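Local coordinates for protein cyclohexadienyl dehydratase (Synthetic construct, PDB 5JOS) that probably catalyses the dehydration and decarboxylation of prephenate and arogenate, the last carbon-skeleton step toward phenylalanine, on a two-lobed periplasmic-binding-protein scaffold, at residues G23-G28 with K54-S59; K34-R39 with P105-G110; P72-D77 with P94-K99; R135-P140 with V164-E169. One frame throughout, in Å; residues are numbered along the deposited sequence. Where two conformers were deposited one is given.

Contact 1: G23-G28 with K54-S59; sequences GTLRVG and KSLAKS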
loop_
_atom_site.group_PDB
_atom_site.type_symbol
_atom_site.label_atom_id
_atom_site.label_comp_id
_atom_site.label_asym_id
_atom_site.label_seq_id
_atom_site.Cartn_x
_atom_site.Cartn_y
_atom_site.Cartn_z
ATOM N N GLY A 23 -8.580 10.157 25.560
ATOM C CA GLY A 23 -8.973 11.148 24.575
ATOM C C GLY A 23 -7.990 11.382 23.436
ATOM O O GLY A 23 -8.092 12.359 22.692
ATOM N N THR A 24 -7.018 10.507 23.255
ATOM C CA THR A 24 -6.097 10.648 22.136
ATOM C C THR A 24 -5.801 9.265 21.582
ATOM O O THR A 24 -5.701 8.317 22.354
ATOM C CB THR A 24 -4.787 11.307 22.601
ATOM O OG1 THR A 24 -5.053 12.612 23.111
ATOM C CG2 THR A 24 -3.815 11.426 21.481
ATOM N N LEU A 25 -5.671 9.170 20.254
ATOM C CA LEU A 25 -5.147 7.989 19.568
ATOM C C LEU A 25 -3.715 8.265 19.255
ATOM O O LEU A 25 -3.424 9.207 18.562
ATOM C CB LEU A 25 -5.879 7.691 18.313
ATOM C CG LEU A 25 -5.318 6.507 17.498
ATOM C CD1 LEU A 25 -5.504 5.180 18.228
ATOM C CD2 LEU A 25 -6.011 6.453 16.166
ATOM N N ARG A 26 -2.812 7.448 19.800
ATOM C CA ARG A 26 -1.415 7.572 19.516
ATOM C C ARG A 26 -1.071 6.681 18.313
ATOM O O ARG A 26 -1.194 5.483 18.375
ATOM C CB ARG A 26 -0.592 7.159 20.731
ATOM C CG ARG A 26 -0.981 7.910 22.031
ATOM C CD ARG A 26 -0.284 7.368 23.311
ATOM N NE ARG A 26 -0.577 5.939 23.379
ATOM C CZ ARG A 26 0.199 4.961 23.884
ATOM N NH1 ARG A 26 1.383 5.191 24.482
ATOM N NH2 ARG A 26 -0.231 3.714 23.801
ATOM N N VAL A 27 -0.645 7.327 17.239
ATOM C CA VAL A 27 -0.321 6.688 16.005
ATOM C C VAL A 27 1.185 6.758 15.731
ATOM O O VAL A 27 1.774 7.803 15.566
ATOM C CB VAL A 27 -1.038 7.393 14.870
ATOM C CG1 VAL A 27 -0.607 6.803 13.582
ATOM C CG2 VAL A 27 -2.546 7.250 15.005
ATOM N N GLY A 28 1.813 5.612 15.733
ATOM C CA GLY A 28 3.185 5.549 15.409
ATOM C C GLY A 28 3.397 5.680 13.903
ATOM O O GLY A 28 2.752 5.014 13.114
ATOM N N LYS A 54 -6.202 10.333 10.818
ATOM C CA LYS A 54 -7.096 11.332 11.301
ATOM C C LYS A 54 -8.491 10.884 11.228
ATOM O O LYS A 54 -9.295 11.182 12.056
ATOM C CB LYS A 54 -6.986 12.607 10.476
ATOM C CG LYS A 54 -5.657 13.211 10.781
ATOM C CD LYS A 54 -5.412 14.421 9.906
ATOM C CE LYS A 54 -4.118 15.031 10.414
ATOM N NZ LYS A 54 -3.709 16.080 9.444
ATOM N N SER A 55 -8.812 10.181 10.192
ATOM C CA SER A 55 -10.173 9.686 10.088
ATOM C C SER A 55 -10.456 8.531 11.124
ATOM O O SER A 55 -11.528 8.472 11.718
ATOM C CB SER A 55 -10.346 9.345 8.604
ATOM O OG SER A 55 -11.471 8.570 8.487
ATOM N N LEU A 56 -9.469 7.700 11.460
ATOM C CA LEU A 56 -9.689 6.746 12.537
ATOM C C LEU A 56 -9.940 7.447 13.881
ATOM O O LEU A 56 -10.883 7.130 14.577
ATOM C CB LEU A 56 -8.527 5.783 12.671
ATOM C CG LEU A 56 -8.587 4.713 13.768
ATOM C CD1 LEU A 56 -9.876 3.914 13.656
ATOM C CD2 LEU A 56 -7.389 3.745 13.651
ATOM N N ALA A 57 -9.114 8.427 14.238
ATOM C CA ALA A 57 -9.309 9.186 15.486
ATOM C C ALA A 57 -10.693 9.793 15.558
ATOM O O ALA A 57 -11.354 9.738 16.594
ATOM C CB ALA A 57 -8.251 10.281 15.665
ATOM N N LYS A 58 -11.139 10.316 14.436
ATOM C CA LYS A 58 -12.391 10.998 14.402
ATOM C C LYS A 58 -13.486 9.945 14.562
ATOM O O LYS A 58 -14.442 10.148 15.246
ATOM C CB LYS A 58 -12.477 11.745 13.074
ATOM C CG LYS A 58 -13.782 12.468 12.788
ATOM C CD LYS A 58 -13.715 13.149 11.409
ATOM C CE LYS A 58 -14.769 14.266 11.231
ATOM N NZ LYS A 58 -16.055 13.789 10.629
ATOM N N SER A 59 -13.345 8.796 13.941
ATOM C CA SER A 59 -14.351 7.769 14.143
ATOM C C SER A 59 -14.496 7.407 15.662
ATOM O O SER A 59 -15.514 7.194 16.155
ATOM C CB SER A 59 -13.874 6.527 13.440
ATOM O OG SER A 59 -14.796 5.493 13.636
#
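The first lobe of this periplasmic-binding-protein fold contains a beta-alpha-beta unit, strand 24-29, helix 48-60 and the parallel strand 63-68, with a short hairpin in the first connection, and Leu-25 packs against Leu-56 and Ala-57 where the helix lies on the sheet. The approach is close: the CA atoms of Leu-25 and Ala-57 are 6.0 Å apart. Leu-25 contributes most of the buried surface. Its CG is anti to the backbone N (chi1 176°), which carries the two methyls out from the strand toward the helix. There the Leu-25 and Leu-56 side chains cross at about a right angle, one branch of Leu-25 resting on the branch point of Leu-56. The Ala-57 methyl lies beside this crossing, CB to CB 4.4 Å from Leu-25. The same cluster includes Ile-85 of the neighbouring strand, which touches both leucines, and Phe-220 of helix 218-233, which touches Leu-25. On the strand itself, the backbone of Leu-25 is hydrogen-bonded to Lys-63 and Glu-65, while the next residue, Arg-26, forms salt bridges with Asp-81 and Asp-84. No hydrogen bond joins the two segments, all three touching residues are buried, and the side chains that meet here are all apolar. At the centre, Leu-25 CD2 lies 3.9 Å from Leu-56 CG, and at the same 3.9 Å from Leu-56 CD2.

Contact 2: K34-R39 with P105-G110; sequences KPFSYR and PYMTFG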
loop_
_atom_site.group_PDB
_atom_site.type_symbol
_atom_site.label_atom_id
_atom_site.label_comp_id
_atom_site.label_asym_id
_atom_site.label_seq_id
_atom_site.Cartn_x
_atom_site.Cartn_y
_atom_site.Cartn_z
ATOM N N LYS A 34 7.093 8.405 1.465
ATOM C CA LYS A 34 6.063 8.852 0.554
ATOM C C LYS A 34 5.583 7.659 -0.188
ATOM O O LYS A 34 6.391 6.834 -0.524
ATOM C CB LYS A 34 6.564 9.793 -0.477
ATOM C CG LYS A 34 7.307 10.999 0.009
ATOM C CD LYS A 34 8.259 11.480 -1.106
ATOM C CE LYS A 34 8.152 12.959 -1.356
ATOM N NZ LYS A 34 8.680 13.698 -0.198
ATOM N N PRO A 35 4.278 7.612 -0.494
ATOM C CA PRO A 35 3.330 8.720 -0.255
ATOM C C PRO A 35 2.495 8.506 1.045
ATOM O O PRO A 35 1.388 9.048 1.150
ATOM C CB PRO A 35 2.373 8.572 -1.470
ATOM C CG PRO A 35 2.282 7.041 -1.550
ATOM C CD PRO A 35 3.697 6.601 -1.349
ATOM N N PHE A 36 2.948 7.634 1.953
ATOM C CA PHE A 36 2.129 7.253 3.098
ATOM C C PHE A 36 2.272 8.133 4.333
ATOM O O PHE A 36 1.290 8.338 5.065
ATOM C CB PHE A 36 2.443 5.804 3.487
ATOM C CG PHE A 36 2.102 4.815 2.415
ATOM C CD1 PHE A 36 0.812 4.372 2.260
ATOM C CD2 PHE A 36 3.029 4.347 1.598
ATOM C CE1 PHE A 36 0.500 3.516 1.274
ATOM C CE2 PHE A 36 2.706 3.450 0.628
ATOM C CZ PHE A 36 1.477 3.040 0.475
ATOM N N SER A 37 3.491 8.567 4.578
ATOM C CA SER A 37 3.902 9.263 5.771
ATOM C C SER A 37 5.173 10.003 5.574
ATOM O O SER A 37 6.244 9.412 5.557
ATOM C CB SER A 37 4.125 8.261 6.886
ATOM O OG SER A 37 4.564 8.909 8.090
ATOM N N TYR A 38 5.076 11.316 5.506
ATOM C CA TYR A 38 6.218 12.130 5.270
ATOM C C TYR A 38 5.988 13.501 5.775
ATOM O O TYR A 38 5.074 13.696 6.578
ATOM C CB TYR A 38 6.630 12.110 3.809
ATOM C CG TYR A 38 5.632 12.563 2.769
ATOM C CD1 TYR A 38 4.582 11.721 2.315
ATOM C CD2 TYR A 38 5.800 13.797 2.123
ATOM C CE1 TYR A 38 3.711 12.122 1.277
ATOM C CE2 TYR A 38 4.915 14.205 1.115
ATOM C CZ TYR A 38 3.886 13.368 0.682
ATOM O OH TYR A 38 3.081 13.848 -0.320
ATOM N N ARG A 39 6.833 14.450 5.369
ATOM C CA ARG A 39 6.718 15.851 5.898
ATOM C C ARG A 39 6.365 16.815 4.746
ATOM O O ARG A 39 6.991 16.726 3.677
ATOM C CB ARG A 39 8.005 16.367 6.601
ATOM C CG ARG A 39 8.637 15.529 7.674
ATOM C CD ARG A 39 7.597 15.157 8.686
ATOM N NE ARG A 39 8.188 14.703 9.953
ATOM C CZ ARG A 39 7.896 15.187 11.174
ATOM N NH1 ARG A 39 6.995 16.163 11.355
ATOM N NH2 ARG A 39 8.508 14.693 12.247
ATOM N N PRO A 105 -6.079 -5.910 5.149
ATOM C CA PRO A 105 -5.184 -5.130 4.304
ATOM C C PRO A 105 -5.920 -3.983 3.720
ATOM O O PRO A 105 -7.075 -4.081 3.448
ATOM C CB PRO A 105 -4.734 -6.140 3.261
ATOM C CG PRO A 105 -5.770 -7.231 3.278
ATOM C CD PRO A 105 -6.193 -7.321 4.704
ATOM N N TYR A 106 -5.305 -2.828 3.621
ATOM C CA TYR A 106 -5.958 -1.739 2.915
ATOM C C TYR A 106 -5.383 -1.442 1.518
ATOM O O TYR A 106 -5.911 -0.582 0.789
ATOM C CB TYR A 106 -5.915 -0.445 3.745
ATOM C CG TYR A 106 -4.563 0.064 4.058
ATOM C CD1 TYR A 106 -3.895 -0.381 5.162
ATOM C CD2 TYR A 106 -3.944 1.018 3.284
ATOM C CE1 TYR A 106 -2.618 0.060 5.442
ATOM C CE2 TYR A 106 -2.685 1.474 3.574
ATOM C CZ TYR A 106 -2.051 1.022 4.694
ATOM O OH TYR A 106 -0.827 1.487 5.085
ATOM N N MET A 107 -4.307 -2.146 1.178
ATOM C CA MET A 107 -3.754 -2.121 -0.138
ATOM C C MET A 107 -3.052 -3.419 -0.413
ATOM O O MET A 107 -2.369 -4.008 0.479
ATOM C CB MET A 107 -2.714 -0.977 -0.226
ATOM C CG MET A 107 -2.337 -0.686 -1.659
ATOM S SD MET A 107 -1.092 0.604 -1.589
ATOM C CE MET A 107 -2.139 1.942 -0.953
ATOM N N THR A 108 -3.181 -3.873 -1.652
ATOM C CA THR A 108 -2.389 -5.006 -2.162
ATOM C C THR A 108 -1.409 -4.553 -3.229
ATOM O O THR A 108 -1.662 -3.582 -3.898
ATOM C CB THR A 108 -3.249 -6.117 -2.695
ATOM O OG1 THR A 108 -4.125 -5.608 -3.690
ATOM C CG2 THR A 108 -4.190 -6.651 -1.558
ATOM N N PHE A 109 -0.251 -5.159 -3.274
ATOM C CA PHE A 109 0.725 -4.771 -4.231
ATOM C C PHE A 109 1.667 -5.886 -4.599
ATOM O O PHE A 109 1.646 -6.921 -3.973
ATOM C CB PHE A 109 1.482 -3.538 -3.696
ATOM C CG PHE A 109 2.433 -3.790 -2.561
ATOM C CD1 PHE A 109 1.991 -3.751 -1.249
ATOM C CD2 PHE A 109 3.741 -3.956 -2.786
ATOM C CE1 PHE A 109 2.869 -3.968 -0.212
ATOM C CE2 PHE A 109 4.642 -4.164 -1.760
ATOM C CZ PHE A 109 4.202 -4.152 -0.462
ATOM N N GLY A 110 2.475 -5.685 -5.655
ATOM C CA GLY A 110 3.591 -6.556 -5.953
ATOM C C GLY A 110 4.180 -6.165 -7.266
ATOM O O GLY A 110 5.020 -5.303 -7.300
#
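Phe-36 and Met-107 reach toward each other from opposite directions, and the thioether meets the ring at its edge, not over a face. The sulfur marks this geometry clearly: Met-107 SD is 5.3 Å from the centroid of the Phe-36 ring and 89° off its normal, a Met-aromatic contact in the ring plane. The methyl makes the nearest approach, with Met-107 CE 3.8 Å from Phe-36 CE1. Met-107 is extended through its first two torsions and then bends at chi3 (-67°), which brings CE round to the ring rim. Tyr-106 joins from the same segment; its ring turns an edge to Phe-36, where Tyr-106 CE2 and Phe-36 CE1 are 4.4 Å apart. One face of the Phe-36 ring has Pro-35 CG above its rim. Beyond the two segments, Tyr-106 stacks on Tyr-211, and Tyr-241 and Leu-245 of helix 236-245 touch Met-107. The chain turns a corner at Gly-110 and then enters the sheet of the other lobe, so the contact sits beside the interlobe crossover of the binding-protein fold. With no hydrogen bond across it, the join probably rests on dispersion, with the polarisable sulfur placed at the weakly positive C-H rim of the phenylalanine ring.

Contact 3: P72-D77 with P94-K99; sequences PTLMSD and PERQKK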
loop_
_atom_site.group_PDB
_atom_site.type_symbol
_atom_site.label_atom_id
_atom_site.label_comp_id
_atom_site.label_asym_id
_atom_site.label_seq_id
_atom_site.Cartn_x
_atom_site.Cartn_y
_atom_site.Cartn_z
ATOM N N PRO A 72 13.974 0.796 12.322
ATOM C CA PRO A 72 14.742 0.011 13.247
ATOM C C PRO A 72 14.101 -0.116 14.615
ATOM O O PRO A 72 14.379 -1.031 15.285
ATOM C CB PRO A 72 16.050 0.832 13.419
ATOM C CG PRO A 72 16.186 1.499 12.089
ATOM C CD PRO A 72 14.786 1.943 11.840
ATOM N N THR A 73 13.241 0.783 15.028
ATOM C CA THR A 73 12.639 0.648 16.358
ATOM C C THR A 73 11.142 0.447 16.299
ATOM O O THR A 73 10.462 0.498 17.315
ATOM C CB THR A 73 12.869 1.939 17.146
ATOM O OG1 THR A 73 12.338 3.012 16.387
ATOM C CG2 THR A 73 14.358 2.151 17.405
ATOM N N LEU A 74 10.603 0.228 15.116
ATOM C CA LEU A 74 9.155 0.156 14.980
ATOM C C LEU A 74 8.564 -0.932 15.869
ATOM O O LEU A 74 7.513 -0.757 16.505
ATOM C CB LEU A 74 8.840 -0.228 13.569
ATOM C CG LEU A 74 7.398 -0.386 13.146
ATOM C CD1 LEU A 74 6.674 0.968 13.247
ATOM C CD2 LEU A 74 7.284 -0.918 11.716
ATOM N N MET A 75 9.205 -2.097 15.849
ATOM C CA MET A 75 8.617 -3.248 16.491
ATOM C C MET A 75 8.802 -3.099 17.981
ATOM O O MET A 75 7.868 -3.412 18.709
ATOM C CB MET A 75 9.223 -4.592 15.989
ATOM C CG MET A 75 9.024 -4.892 14.477
ATOM S SD MET A 75 7.250 -4.558 14.040
ATOM C CE MET A 75 6.486 -5.594 15.369
ATOM N N SER A 76 9.970 -2.638 18.431
ATOM C CA SER A 76 10.174 -2.548 19.892
ATOM C C SER A 76 9.367 -1.390 20.473
ATOM O O SER A 76 8.812 -1.544 21.552
ATOM C CB SER A 76 11.668 -2.489 20.289
ATOM O OG SER A 76 12.209 -1.386 19.651
ATOM N N ASP A 77 9.260 -0.256 19.769
ATOM C CA ASP A 77 8.355 0.813 20.194
ATOM C C ASP A 77 6.930 0.312 20.338
ATOM O O ASP A 77 6.243 0.552 21.339
ATOM C CB ASP A 77 8.348 1.990 19.227
ATOM C CG ASP A 77 9.615 2.772 19.297
ATOM O OD1 ASP A 77 10.430 2.493 20.196
ATOM O OD2 ASP A 77 9.861 3.588 18.403
ATOM N N PRO A 94 6.034 -11.731 7.645
ATOM C CA PRO A 94 6.069 -12.730 8.688
ATOM C C PRO A 94 6.845 -12.224 9.904
ATOM O O PRO A 94 6.414 -12.393 11.024
ATOM C CB PRO A 94 6.831 -13.910 8.022
ATOM C CG PRO A 94 6.639 -13.699 6.537
ATOM C CD PRO A 94 6.586 -12.222 6.354
ATOM N N GLU A 95 8.015 -11.640 9.712
ATOM C CA GLU A 95 8.739 -11.129 10.869
ATOM C C GLU A 95 7.888 -10.165 11.697
ATOM O O GLU A 95 7.973 -10.159 12.945
ATOM C CB GLU A 95 10.101 -10.501 10.493
ATOM C CG GLU A 95 10.594 -9.314 11.367
ATOM C CD GLU A 95 11.721 -8.457 10.679
ATOM O OE1 GLU A 95 11.440 -7.262 10.215
ATOM O OE2 GLU A 95 12.883 -9.013 10.606
ATOM N N ARG A 96 7.113 -9.313 11.036
ATOM C CA ARG A 96 6.330 -8.337 11.758
ATOM C C ARG A 96 5.101 -8.982 12.418
ATOM O O ARG A 96 4.700 -8.571 13.485
ATOM C CB ARG A 96 5.869 -7.196 10.855
ATOM C CG ARG A 96 7.024 -6.225 10.545
ATOM C CD ARG A 96 6.734 -5.315 9.346
ATOM N NE ARG A 96 7.854 -4.445 9.075
ATOM C CZ ARG A 96 8.023 -3.715 7.977
ATOM N NH1 ARG A 96 7.073 -3.674 7.057
ATOM N NH2 ARG A 96 9.141 -2.971 7.813
ATOM N N GLN A 97 4.491 -9.958 11.776
ATOM C CA GLN A 97 3.361 -10.650 12.378
ATOM C C GLN A 97 3.687 -11.457 13.577
ATOM O O GLN A 97 2.788 -11.790 14.360
ATOM C CB GLN A 97 2.803 -11.662 11.434
ATOM C CG GLN A 97 2.131 -10.942 10.285
ATOM C CD GLN A 97 1.868 -11.934 9.159
ATOM O OE1 GLN A 97 2.825 -12.473 8.532
ATOM N NE2 GLN A 97 0.592 -12.129 8.832
ATOM N N LYS A 98 4.942 -11.853 13.721
ATOM C CA LYS A 98 5.327 -12.577 14.904
ATOM C C LYS A 98 5.185 -11.769 16.170
ATOM O O LYS A 98 5.018 -12.312 17.243
ATOM C CB LYS A 98 6.781 -13.044 14.791
ATOM C CG LYS A 98 6.871 -14.352 14.036
ATOM C CD LYS A 98 8.292 -14.687 13.620
ATOM C CE LYS A 98 9.226 -14.794 14.808
ATOM N NZ LYS A 98 10.445 -15.588 14.440
ATOM N N LYS A 99 5.299 -10.478 16.067
ATOM C CA LYS A 99 5.370 -9.664 17.244
ATOM C C LYS A 99 4.247 -8.675 17.274
ATOM O O LYS A 99 4.269 -7.849 18.171
ATOM C CB LYS A 99 6.682 -8.866 17.257
ATOM C CG LYS A 99 7.969 -9.713 17.089
ATOM C CD LYS A 99 8.880 -9.013 16.072
ATOM C CE LYS A 99 10.087 -9.830 15.616
ATOM N NZ LYS A 99 11.044 -9.901 16.744
#
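Met-75 provides by far the largest share of the surface buried here, followed by Arg-96 and Lys-99, and its thioether lies against the aliphatic parts of both. Its chain leaves helix 74-79 with CG anti to the carbonyl carbon and then bends at chi2 (-47°) and again at chi3 (-52°), giving a hooked side chain whose sulfur and methyl serve different partners. The sulfur takes the arginine: Met-75 SD is 3.9 Å from Arg-96 CG. The methyl takes the lysine, with Met-75 CE 3.8 Å from Lys-99 CB, and it also passes 3.9 Å from the carbonyl, Met-75 CE to Arg-96 O. The Arg-96 and Lys-99 side chains each cross the methionine at about a right angle. Leu-74 adds a looser touch, its CD2 4.4 Å from Arg-96 NE and oblique to the guanidinium group. Arg-96 runs extended from CG to NE, and NH1 donates a hydrogen bond to Thr-91 O, while its side chain also touches Trp-71 and Phe-102. Met-212 of strand 205-213 touches both Leu-74 and Met-75, joining helix 74-79 to that long strand. No hydrogen bond spans the segments. The basic residues therefore lend their methylene groups to a small apolar surface, and the guanidinium of Arg-96 finds its polar partner outside the pair of segments.

Contact 4: R135-P140 with V164-E169; sequences RVAVNP and VEIFQE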
loop_
_atom_site.group_PDB
_atom_site.type_symbol
_atom_site.label_atom_id
_atom_site.label_comp_id
_atom_site.label_asym_id
_atom_site.label_seq_id
_atom_site.Cartn_x
_atom_site.Cartn_y
_atom_site.Cartn_z
ATOM N N ARG A 135 3.584 -6.876 -26.549
ATOM C CA ARG A 135 5.014 -6.764 -26.337
ATOM C C ARG A 135 5.321 -6.384 -24.884
ATOM O O ARG A 135 5.042 -5.250 -24.420
ATOM C CB ARG A 135 5.658 -5.779 -27.334
ATOM C CG ARG A 135 5.631 -6.292 -28.781
ATOM C CD ARG A 135 5.869 -5.160 -29.779
ATOM N NE ARG A 135 4.944 -4.063 -29.430
ATOM C CZ ARG A 135 5.008 -2.802 -29.873
ATOM N NH1 ARG A 135 5.944 -2.434 -30.718
ATOM N NH2 ARG A 135 4.129 -1.893 -29.467
ATOM N N VAL A 136 5.887 -7.355 -24.177
ATOM C CA VAL A 136 6.201 -7.249 -22.792
ATOM C C VAL A 136 7.639 -6.969 -22.579
ATOM O O VAL A 136 8.486 -7.591 -23.196
ATOM C CB VAL A 136 5.872 -8.556 -22.065
ATOM C CG1 VAL A 136 6.345 -8.538 -20.623
ATOM C CG2 VAL A 136 4.369 -8.747 -22.052
ATOM N N ALA A 137 7.880 -5.985 -21.729
ATOM C CA ALA A 137 9.235 -5.492 -21.482
ATOM C C ALA A 137 9.654 -5.743 -20.087
ATOM O O ALA A 137 8.911 -5.427 -19.175
ATOM C CB ALA A 137 9.340 -4.014 -21.763
ATOM N N VAL A 138 10.844 -6.339 -19.905
ATOM C CA VAL A 138 11.346 -6.508 -18.569
ATOM C C VAL A 138 12.851 -6.317 -18.550
ATOM O O VAL A 138 13.531 -6.475 -19.592
ATOM C CB VAL A 138 11.063 -7.900 -18.020
ATOM C CG1 VAL A 138 9.580 -8.187 -17.971
ATOM C CG2 VAL A 138 11.766 -8.932 -18.870
ATOM N N ASN A 139 13.388 -6.040 -17.357
ATOM C CA ASN A 139 14.830 -6.092 -17.148
ATOM C C ASN A 139 15.254 -7.520 -16.886
ATOM O O ASN A 139 14.450 -8.335 -16.484
ATOM C CB ASN A 139 15.249 -5.181 -15.983
ATOM C CG ASN A 139 14.555 -5.563 -14.680
ATOM O OD1 ASN A 139 13.331 -5.696 -14.619
ATOM N ND2 ASN A 139 15.318 -5.828 -13.690
ATOM N N PRO A 140 16.545 -7.831 -17.068
ATOM C CA PRO A 140 16.988 -9.165 -16.878
ATOM C C PRO A 140 17.185 -9.535 -15.437
ATOM O O PRO A 140 17.640 -8.737 -14.628
ATOM C CB PRO A 140 18.399 -9.208 -17.527
ATOM C CG PRO A 140 18.712 -7.810 -17.902
ATOM C CD PRO A 140 17.655 -6.910 -17.360
ATOM N N VAL A 164 18.201 0.767 -18.532
ATOM C CA VAL A 164 17.573 1.267 -19.722
ATOM C C VAL A 164 16.269 1.856 -19.240
ATOM O O VAL A 164 15.610 1.288 -18.405
ATOM C CB VAL A 164 17.292 0.106 -20.742
ATOM C CG1 VAL A 164 16.260 0.478 -21.799
ATOM C CG2 VAL A 164 18.587 -0.327 -21.428
ATOM N N GLU A 165 15.808 2.949 -19.835
ATOM C CA GLU A 165 14.476 3.442 -19.481
ATOM C C GLU A 165 13.364 2.698 -20.174
ATOM O O GLU A 165 12.784 3.163 -21.154
ATOM C CB GLU A 165 14.386 4.952 -19.804
ATOM C CG GLU A 165 15.429 5.737 -19.070
ATOM C CD GLU A 165 15.229 7.244 -19.214
ATOM O OE1 GLU A 165 15.035 7.706 -20.351
ATOM O OE2 GLU A 165 15.168 7.918 -18.160
ATOM N N ILE A 166 12.972 1.576 -19.588
ATOM C CA ILE A 166 11.983 0.726 -20.210
ATOM C C ILE A 166 10.666 1.394 -20.281
ATOM O O ILE A 166 9.926 1.158 -21.224
ATOM C CB ILE A 166 11.905 -0.600 -19.445
ATOM C CG1 ILE A 166 13.284 -1.283 -19.441
ATOM C CG2 ILE A 166 10.950 -1.544 -20.114
ATOM C CD1 ILE A 166 13.388 -2.441 -18.443
ATOM N N PHE A 167 10.363 2.262 -19.299
ATOM C CA PHE A 167 9.065 2.922 -19.295
ATOM C C PHE A 167 8.842 3.742 -20.572
ATOM O O PHE A 167 7.735 3.893 -21.064
ATOM C CB PHE A 167 8.883 3.786 -18.039
ATOM C CG PHE A 167 9.737 4.986 -17.992
ATOM C CD1 PHE A 167 9.283 6.163 -18.482
ATOM C CD2 PHE A 167 11.003 4.934 -17.462
ATOM C CE1 PHE A 167 10.068 7.333 -18.480
ATOM C CE2 PHE A 167 11.792 6.055 -17.439
ATOM C CZ PHE A 167 11.344 7.269 -17.947
ATOM N N GLN A 168 9.936 4.306 -21.067
ATOM C CA GLN A 168 9.915 5.125 -22.248
ATOM C C GLN A 168 9.739 4.311 -23.519
ATOM O O GLN A 168 9.183 4.812 -24.505
ATOM C CB GLN A 168 11.221 5.916 -22.304
ATOM C CG GLN A 168 11.208 6.950 -23.355
ATOM C CD GLN A 168 9.980 7.857 -23.260
ATOM O OE1 GLN A 168 9.710 8.447 -22.193
ATOM N NE2 GLN A 168 9.224 7.961 -24.380
ATOM N N GLU A 169 10.176 3.046 -23.503
ATOM C CA GLU A 169 9.828 2.135 -24.596
ATOM C C GLU A 169 8.328 1.939 -24.682
ATOM O O GLU A 169 7.807 1.790 -25.763
ATOM C CB GLU A 169 10.442 0.761 -24.388
ATOM C CG GLU A 169 11.965 0.768 -24.356
ATOM C CD GLU A 169 12.541 1.321 -25.609
ATOM O OE1 GLU A 169 12.253 0.773 -26.665
ATOM O OE2 GLU A 169 13.246 2.341 -25.550
#
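The side-chain amide of Asn-139, whose CB is 4.1 Å from Ile-166 CD1, is held at both ends: its ND2 donates to Asn-162 OD1, and its OD1 accepts from Asn-144 ND2. This double grip fixes the rotation of the amide just past strand 135-138; the Asn-139 side chain lies about 4 Å from a citric acid molecule, probably from the crystallisation liquor, and about 8 Å from the bound benzoic acid. Ile-166 carries the other side of the contact and sends its two branches to different parts of the strand segment. CG2, anti to the backbone N, is directed at Ala-137, where Ile-166 CG2 and Ala-137 CB approach to 3.4 Å, closer than ordinary van der Waals contact. The longer branch follows the chain onward, so that Ile-166 CD1 is 3.8 Å from Asn-139 N and 3.9 Å from Val-138 C. Val-138 directs its side chain away from the helix and touches Ala-148 of helix 143-151. Met-178 of the adjacent parallel strand 177-181 touches Ile-166 as well. The contact thus seats a helix on the second lobe's sheet through the two methyl ends of Ile-166, which meet the Ala-137 methyl and the backbone with no hydrogen bond between the segments, while other asparagines satisfy the neighbouring amide.

From the N terminus, contact 1 is opened by strand 24-29 and closed by helix 48-60, within the first lobe. Contact 2 opens inside that loop, at 34-39, and closes only at 105-110, so the two cross along the chain; near the centre of the molecule, beside the passage between lobes, it joins the segment leading into strand 38-39 to the one carrying strand 107-109. Contact 3, 72-77 with 94-99, is nested within the long loop of contact 2 and pairs two helices of the first lobe. Contact 4 follows in series, closing a loop wholly within the second lobe. Contacts 1 and 4, with centres about 43 Å apart, lie on opposite sides of the chain's centre.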